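Local coordinates for protein rhamnogalacturonan endolyase YesW (Bacillus subtilis, PDB 2ZUX) that cleaves the type I rhamnogalacturonan of plant cell walls by endo-acting elimination, a pectin-degrading beta-propeller lyase that needs calcium or manganese, at residues P545-R548 against L549-W553; N138-D141 against N142-G146; K474-Q478 against N479-K483. One frame throughout, in Å; residues are numbered along the deposited sequence.

Contact 1 (P545-R548 against L549-W553)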
loop_
_atom_site.group_PDB
_atom_site.type_symbol
_atom_site.label_atom_id
_atom_site.label_comp_id
_atom_site.label_asym_id
_atom_site.label_seq_id
_atom_site.Cartn_x
_atom_site.Cartn_y
_atom_site.Cartn_z
ATOM N N PRO A 545 -2.468 12.269 3.875
ATOM C CA PRO A 545 -1.015 12.079 3.955
ATOM C C PRO A 545 -0.503 10.745 4.491
ATOM O O PRO A 545 0.652 10.439 4.242
ATOM C CB PRO A 545 -0.562 13.230 4.867
ATOM C CG PRO A 545 -1.772 13.591 5.656
ATOM C CD PRO A 545 -2.909 13.413 4.701
ATOM N N VAL A 546 -1.306 9.987 5.241
ATOM C CA VAL A 546 -0.892 8.662 5.732
ATOM C C VAL A 546 -1.432 7.550 4.823
ATOM O O VAL A 546 -0.723 6.567 4.535
ATOM C CB VAL A 546 -1.325 8.445 7.214
ATOM C CG1 VAL A 546 -1.116 7.005 7.655
ATOM C CG2 VAL A 546 -0.547 9.379 8.115
ATOM N N TYR A 547 -2.674 7.692 4.368
ATOM C CA TYR A 547 -3.255 6.701 3.475
ATOM C C TYR A 547 -2.456 6.601 2.178
ATOM O O TYR A 547 -2.139 5.501 1.718
ATOM C CB TYR A 547 -4.720 7.029 3.183
ATOM C CG TYR A 547 -5.428 5.948 2.394
ATOM C CD1 TYR A 547 -6.201 4.990 3.031
ATOM C CD2 TYR A 547 -5.314 5.898 1.009
ATOM C CE1 TYR A 547 -6.845 3.986 2.301
ATOM C CE2 TYR A 547 -5.944 4.912 0.271
ATOM C CZ TYR A 547 -6.711 3.973 0.919
ATOM O OH TYR A 547 -7.330 3.014 0.155
ATOM N N ARG A 548 -2.143 7.743 1.569
ATOM C CA ARG A 548 -1.428 7.728 0.289
ATOM C C ARG A 548 -0.094 7.011 0.426
ATOM O O ARG A 548 0.334 6.265 -0.464
ATOM C CB ARG A 548 -1.212 9.153 -0.236
ATOM C CG ARG A 548 -0.402 9.245 -1.536
ATOM C CD ARG A 548 -1.143 8.523 -2.638
ATOM N NE ARG A 548 -0.423 8.397 -3.913
ATOM C CZ ARG A 548 0.345 7.363 -4.254
ATOM N NH1 ARG A 548 0.598 6.385 -3.385
ATOM N NH2 ARG A 548 0.901 7.331 -5.462
ATOM N N LEU A 549 0.582 7.259 1.540
ATOM C CA LEU A 549 1.858 6.604 1.799
ATOM C C LEU A 549 1.680 5.108 2.042
ATOM O O LEU A 549 2.536 4.324 1.643
ATOM C CB LEU A 549 2.609 7.277 2.955
ATOM C CG LEU A 549 2.902 8.765 2.715
ATOM C CD1 LEU A 549 3.642 9.342 3.912
ATOM C CD2 LEU A 549 3.694 8.990 1.439
ATOM N N GLY A 550 0.575 4.726 2.680
ATOM C CA GLY A 550 0.225 3.311 2.844
ATOM C C GLY A 550 0.046 2.574 1.525
ATOM O O GLY A 550 0.457 1.412 1.390
ATOM N N ILE A 551 -0.525 3.252 0.536
ATOM C CA ILE A 551 -0.673 2.627 -0.778
ATOM C C ILE A 551 0.712 2.412 -1.391
ATOM O O ILE A 551 0.979 1.356 -1.967
ATOM C CB ILE A 551 -1.604 3.435 -1.704
ATOM C CG1 ILE A 551 -3.000 3.563 -1.074
ATOM C CG2 ILE A 551 -1.668 2.789 -3.087
ATOM C CD1 ILE A 551 -3.612 2.257 -0.559
ATOM N N ALA A 552 1.614 3.376 -1.216
ATOM C CA ALA A 552 2.968 3.203 -1.731
ATOM C C ALA A 552 3.692 2.006 -1.107
ATOM O O ALA A 552 4.410 1.309 -1.815
ATOM C CB ALA A 552 3.788 4.483 -1.571
ATOM N N TRP A 553 3.510 1.760 0.196
ATOM C CA TRP A 553 4.178 0.607 0.812
ATOM C C TRP A 553 3.336 -0.665 0.871
ATOM O O TRP A 553 3.805 -1.676 1.397
ATOM C CB TRP A 553 4.831 0.912 2.184
ATOM C CG TRP A 553 3.969 1.508 3.274
ATOM C CD1 TRP A 553 4.166 2.730 3.857
ATOM C CD2 TRP A 553 2.849 0.911 3.974
ATOM N NE1 TRP A 553 3.245 2.939 4.841
ATOM C CE2 TRP A 553 2.409 1.856 4.924
ATOM C CE3 TRP A 553 2.151 -0.308 3.861
ATOM C CZ2 TRP A 553 1.323 1.622 5.776
ATOM C CZ3 TRP A 553 1.057 -0.532 4.700
ATOM C CH2 TRP A 553 0.658 0.437 5.640
#
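The phenol ring of Y547 lies across the side chain of I551, one helical turn further on. Its CE2 comes within 3.5 Å of I551 CG1, an oblique approach, and I551 CD1 extends the contact along CE2 and CZ. The ring reaches this place because Y547 CG stands opposite the backbone N (chi1 -173°), which sets CG beside the carbonyl carbon. Beyond the apolar overlap the hydroxyl is held by other parts of the chain, the carboxylate of E513 and the backbone N of D506, a calcium-site residue. With an alanine in place of Y547, I551 CG1 and CD1 would probably lose their aromatic cover, and E513 and the D506 backbone N their hydroxyl partner. Beneath these side chains runs ordinary helical bonding: I551 N donates to Y547 O at 3.0 Å, G550 N to V546 O at 2.9 Å, and A552 N to R548 O at 3.2 Å. R548 bends at chi2 (62°), which brings NH1 to 4.0 Å from I551 CB, while its NH2 forms a salt bridge with E6. L549 CG sits 3.2 Å from P545 O, in the loop leading into the helix. W553 lays one ring face over G550 CA. The chemistry is divided: carbon overlap and backbone bonds hold this short buried helix, whereas the polar ends of Y547 and R548 tie it to the surrounding chain.

Contact 2 (N138-D141 against N142-G146)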
loop_
_atom_site.group_PDB
_atom_site.type_symbol
_atom_site.label_atom_id
_atom_site.label_comp_id
_atom_site.label_asym_id
_atom_site.label_seq_id
_atom_site.Cartn_x
_atom_site.Cartn_y
_atom_site.Cartn_z
ATOM N N ASN A 138 8.452 -20.420 -8.655
ATOM C CA ASN A 138 9.516 -20.899 -7.776
ATOM C C ASN A 138 10.126 -19.802 -6.902
ATOM O O ASN A 138 11.237 -19.949 -6.415
ATOM C CB ASN A 138 10.610 -21.614 -8.582
ATOM C CG ASN A 138 11.236 -20.725 -9.640
ATOM O OD1 ASN A 138 10.892 -19.549 -9.779
ATOM N ND2 ASN A 138 12.166 -21.295 -10.406
ATOM N N SER A 139 9.402 -18.704 -6.705
ATOM C CA SER A 139 9.883 -17.646 -5.810
ATOM C C SER A 139 10.107 -18.215 -4.409
ATOM O O SER A 139 9.495 -19.219 -4.025
ATOM C CB SER A 139 8.910 -16.471 -5.784
ATOM O OG SER A 139 7.641 -16.856 -5.290
ATOM N N LYS A 140 10.997 -17.578 -3.652
ATOM C CA LYS A 140 11.530 -18.180 -2.432
ATOM C C LYS A 140 11.445 -17.275 -1.220
ATOM O O LYS A 140 11.719 -16.068 -1.310
ATOM C CB LYS A 140 13.002 -18.553 -2.642
ATOM C CG LYS A 140 13.247 -19.695 -3.628
ATOM C CD LYS A 140 12.928 -21.049 -3.000
ATOM C CE LYS A 140 13.013 -22.184 -4.019
ATOM N NZ LYS A 140 11.818 -22.203 -4.902
ATOM N N ASP A 141 11.092 -17.870 -0.082
ATOM C CA ASP A 141 11.351 -17.239 1.198
ATOM C C ASP A 141 12.858 -17.231 1.453
ATOM O O ASP A 141 13.588 -18.078 0.940
ATOM C CB ASP A 141 10.643 -17.971 2.334
ATOM C CG ASP A 141 10.860 -17.290 3.665
ATOM O OD1 ASP A 141 10.343 -16.166 3.837
ATOM O OD2 ASP A 141 11.561 -17.862 4.525
ATOM N N ASN A 142 13.317 -16.279 2.257
ATOM C CA ASN A 142 14.738 -16.169 2.592
ATOM C C ASN A 142 15.302 -17.409 3.284
ATOM O O ASN A 142 16.514 -17.643 3.244
ATOM C CB ASN A 142 14.988 -14.943 3.471
ATOM C CG ASN A 142 14.811 -13.637 2.725
ATOM O OD1 ASN A 142 15.677 -12.755 2.778
ATOM N ND2 ASN A 142 13.698 -13.499 2.029
ATOM N N SER A 143 14.429 -18.187 3.927
ATOM C CA SER A 143 14.863 -19.416 4.591
ATOM C C SER A 143 15.112 -20.573 3.629
ATOM O O SER A 143 15.678 -21.589 4.034
ATOM C CB SER A 143 13.843 -19.847 5.645
ATOM O OG SER A 143 12.640 -20.241 5.022
ATOM N N GLN A 144 14.686 -20.428 2.375
ATOM C CA GLN A 144 14.741 -21.522 1.399
ATOM C C GLN A 144 15.852 -21.347 0.382
ATOM O O GLN A 144 16.044 -20.258 -0.153
ATOM C CB GLN A 144 13.426 -21.603 0.644
ATOM C CG GLN A 144 12.218 -21.856 1.502
ATOM C CD GLN A 144 10.952 -21.794 0.689
ATOM O OE1 GLN A 144 10.580 -20.733 0.174
ATOM N NE2 GLN A 144 10.287 -22.935 0.542
ATOM N N ASP A 145 16.569 -22.432 0.100
ATOM C CA ASP A 145 17.555 -22.439 -0.976
ATOM C C ASP A 145 16.874 -22.806 -2.297
ATOM O O ASP A 145 15.845 -23.498 -2.318
ATOM C CB ASP A 145 18.694 -23.425 -0.669
ATOM C CG ASP A 145 19.446 -23.090 0.630
ATOM O OD1 ASP A 145 19.601 -21.882 0.947
ATOM O OD2 ASP A 145 19.882 -24.032 1.345
ATOM N N GLY A 146 17.443 -22.319 -3.395
ATOM C CA GLY A 146 16.975 -22.681 -4.730
ATOM C C GLY A 146 16.942 -21.493 -5.669
ATOM O O GLY A 146 16.760 -20.352 -5.241
#
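K140 lies along Q144, D145 and G146, and can be followed atom by atom. From CB the chain turns at chi2 (-77°), with CG 3.9 Å from G146 O; CD then lies 3.7 Å from Q144 CB, the two side chains crossing at about a right angle. CE reaches D145 O at 3.6 Å. A second bend, at chi4, carries NZ back to the carbonyl of N138, where it donates a 2.8 Å hydrogen bond from above the carbonyl plane. At G146 a CB would collide with K140 CE, and the backbone angles there call for glycine. D141 opens a type I beta turn that Q144 N closes onto D141 O. The extended side chain of Q144 reaches across, its OE1 accepting from D141 N at 2.9 Å in the carbonyl plane. D141 OD2 is gripped twice by S143: the hydroxyl OG donates at 2.7 Å to the anti lone pair, and the backbone N, 2.9 Å away, comes from above the carboxylate plane. The bond from S143 N makes an Asx turn, and with the hydroxyl bond it probably fixes the rotation of the carboxylate. The turn belongs to the surface loop between strands 129-136 and 152-156, where R223 bonds N142 O and pairs with D145, R173 bonds the carbonyls of Q144 and G146, and the side chain of D141 is about 5 Å from a bound rhamnose.

Contact 3 (K474-Q478 against N479-K483)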
loop_
_atom_site.group_PDB
_atom_site.type_symbol
_atom_site.label_atom_id
_atom_site.label_comp_id
_atom_site.label_asym_id
_atom_site.label_seq_id
_atom_site.Cartn_x
_atom_site.Cartn_y
_atom_site.Cartn_z
ATOM N N LYS A 474 -18.328 -8.495 6.526
ATOM C CA LYS A 474 -18.702 -7.490 7.507
ATOM C C LYS A 474 -18.946 -8.150 8.854
ATOM O O LYS A 474 -19.550 -9.224 8.941
ATOM C CB LYS A 474 -19.932 -6.695 7.070
ATOM C CG LYS A 474 -20.113 -5.398 7.876
ATOM C CD LYS A 474 -21.321 -4.618 7.447
ATOM C CE LYS A 474 -21.513 -3.419 8.342
ATOM N NZ LYS A 474 -20.497 -2.366 8.098
ATOM N N TRP A 475 -18.450 -7.502 9.898
ATOM C CA TRP A 475 -18.617 -7.972 11.264
ATOM C C TRP A 475 -19.976 -7.575 11.817
ATOM O O TRP A 475 -20.318 -6.394 11.874
ATOM C CB TRP A 475 -17.506 -7.386 12.125
ATOM C CG TRP A 475 -17.507 -7.745 13.588
ATOM C CD1 TRP A 475 -17.706 -6.880 14.627
ATOM C CD2 TRP A 475 -17.253 -9.032 14.180
ATOM N NE1 TRP A 475 -17.587 -7.542 15.826
ATOM C CE2 TRP A 475 -17.316 -8.865 15.582
ATOM C CE3 TRP A 475 -16.984 -10.310 13.665
ATOM C CZ2 TRP A 475 -17.119 -9.920 16.475
ATOM C CZ3 TRP A 475 -16.788 -11.365 14.565
ATOM C CH2 TRP A 475 -16.853 -11.156 15.954
ATOM N N ASP A 476 -20.749 -8.581 12.217
ATOM C CA ASP A 476 -22.013 -8.365 12.907
ATOM C C ASP A 476 -21.643 -8.228 14.379
ATOM O O ASP A 476 -21.422 -9.230 15.066
ATOM C CB ASP A 476 -22.940 -9.559 12.648
ATOM C CG ASP A 476 -24.258 -9.485 13.414
ATOM O OD1 ASP A 476 -24.381 -8.716 14.389
ATOM O OD2 ASP A 476 -25.177 -10.233 13.034
ATOM N N TYR A 477 -21.536 -6.986 14.850
ATOM C CA TYR A 477 -20.996 -6.719 16.188
ATOM C C TYR A 477 -21.948 -7.119 17.313
ATOM O O TYR A 477 -21.503 -7.466 18.404
ATOM C CB TYR A 477 -20.566 -5.255 16.340
ATOM C CG TYR A 477 -21.690 -4.256 16.184
ATOM C CD1 TYR A 477 -22.457 -3.861 17.285
ATOM C CD2 TYR A 477 -21.979 -3.692 14.942
ATOM C CE1 TYR A 477 -23.487 -2.938 17.149
ATOM C CE2 TYR A 477 -23.012 -2.773 14.796
ATOM C CZ TYR A 477 -23.763 -2.403 15.903
ATOM O OH TYR A 477 -24.778 -1.484 15.770
ATOM N N GLN A 478 -23.249 -7.071 17.041
ATOM C CA GLN A 478 -24.248 -7.444 18.044
ATOM C C GLN A 478 -24.212 -8.943 18.316
ATOM O O GLN A 478 -24.301 -9.374 19.468
ATOM C CB GLN A 478 -25.647 -7.011 17.604
ATOM C CG GLN A 478 -25.889 -5.516 17.734
ATOM C CD GLN A 478 -27.072 -5.023 16.923
ATOM O OE1 GLN A 478 -27.543 -5.701 16.006
ATOM N NE2 GLN A 478 -27.552 -3.829 17.248
ATOM N N ASN A 479 -24.050 -9.726 17.254
ATOM C CA ASN A 479 -24.073 -11.182 17.350
ATOM C C ASN A 479 -22.682 -11.828 17.361
ATOM O O ASN A 479 -22.550 -13.030 17.588
ATOM C CB ASN A 479 -24.963 -11.764 16.246
ATOM C CG ASN A 479 -26.367 -11.157 16.250
ATOM O OD1 ASN A 479 -26.813 -10.587 15.254
ATOM N ND2 ASN A 479 -27.058 -11.258 17.382
ATOM N N GLY A 480 -21.650 -11.021 17.117
ATOM C CA GLY A 480 -20.263 -11.472 17.233
ATOM C C GLY A 480 -19.851 -12.488 16.187
ATOM O O GLY A 480 -19.162 -13.462 16.495
ATOM N N VAL A 481 -20.272 -12.260 14.947
ATOM C CA VAL A 481 -19.939 -13.153 13.843
ATOM C C VAL A 481 -19.711 -12.367 12.553
ATOM O O VAL A 481 -20.329 -11.322 12.329
ATOM C CB VAL A 481 -21.028 -14.247 13.603
ATOM C CG1 VAL A 481 -20.981 -15.331 14.691
ATOM C CG2 VAL A 481 -22.412 -13.629 13.491
ATOM N N SER A 482 -18.824 -12.885 11.709
ATOM C CA SER A 482 -18.571 -12.307 10.389
ATOM C C SER A 482 -19.553 -12.857 9.374
ATOM O O SER A 482 -19.940 -14.030 9.444
ATOM C CB SER A 482 -17.154 -12.635 9.928
ATOM O OG SER A 482 -16.192 -12.019 10.765
ATOM N N LYS A 483 -19.945 -12.010 8.430
ATOM C CA LYS A 483 -20.847 -12.402 7.351
ATOM C C LYS A 483 -20.278 -11.903 6.031
ATOM O O LYS A 483 -19.752 -10.792 5.959
ATOM C CB LYS A 483 -22.243 -11.821 7.588
ATOM C CG LYS A 483 -22.932 -12.412 8.815
ATOM C CD LYS A 483 -24.225 -11.711 9.161
ATOM C CE LYS A 483 -24.718 -12.142 10.544
ATOM N NZ LYS A 483 -24.928 -13.616 10.667
#
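A tight beta hairpin closes here with a G1 beta bulge, in which G480 and V481 both face D476 across the join of strands 471-476 and 481-487. K474 and K483 form an antiparallel hydrogen-bonded pair, K474 N donating to K483 O at 2.8 Å, and W475 lies opposite S482 as the non-hydrogen-bonded pair between. D476 N then donates to V481 O. At the bulge D476 O takes two donors, V481 N at 3.2 Å and, more weakly, G480 N at 2.7 Å. The positive phi of G480 (68°) suits glycine, the residue that lets the chain make this bend.

Side chains meet across both faces of the hairpin. The indole of W475 reaches across to the opposite strand because CG lies trans to its own backbone N (chi1 179°). V481 N sits 3.6 Å above one ring face, displaced toward the rim, while W475 CH2 comes within 3.3 Å of G480 C. S482 OG meets the same ring at its edge, in plane, 3.5 Å from W475 CE3, and is also bonded to the backbone N of S450. On the face carrying D476 and K483, D476 OD1 accepts N479 N at 3.1 Å from above the carboxylate plane, an added tie across the turn. K483 runs alongside D476, bringing CE to 3.2 Å from OD2; NZ stays beyond salt-bridge range, though the opposite charges probably still attract. K474, by contrast, sends its amine to D459, D461 and E465, the last two being calcium-binding residues.

Such a bulge, with glycine in its first position beside a tight turn, is the classic G1 type, here finishing the hairpin formed by the last two strands of a four-stranded antiparallel sheet of the beta-propeller.

Along the chain the order is contact 2, contact 3, contact 1, and all three lie in the family 11 C-terminal range, the beta-propeller. None touches another: the centres of contacts 1 and 2, and of contacts 1 and 3, are 29 Å apart, while those of contacts 2 and 3 are 38 Å apart. Contact 1 is buried at helix 547-553 and the loop leading into it, its centre about 6 Å from that of the chain, whereas the other two are surface elements. Contact 2 belongs to the loop joining two strands of one antiparallel sheet, and contact 3 to a hairpin of another. Together they illustrate how a mostly beta protein combines a central helix with peripheral turns, one of them near bound sugar.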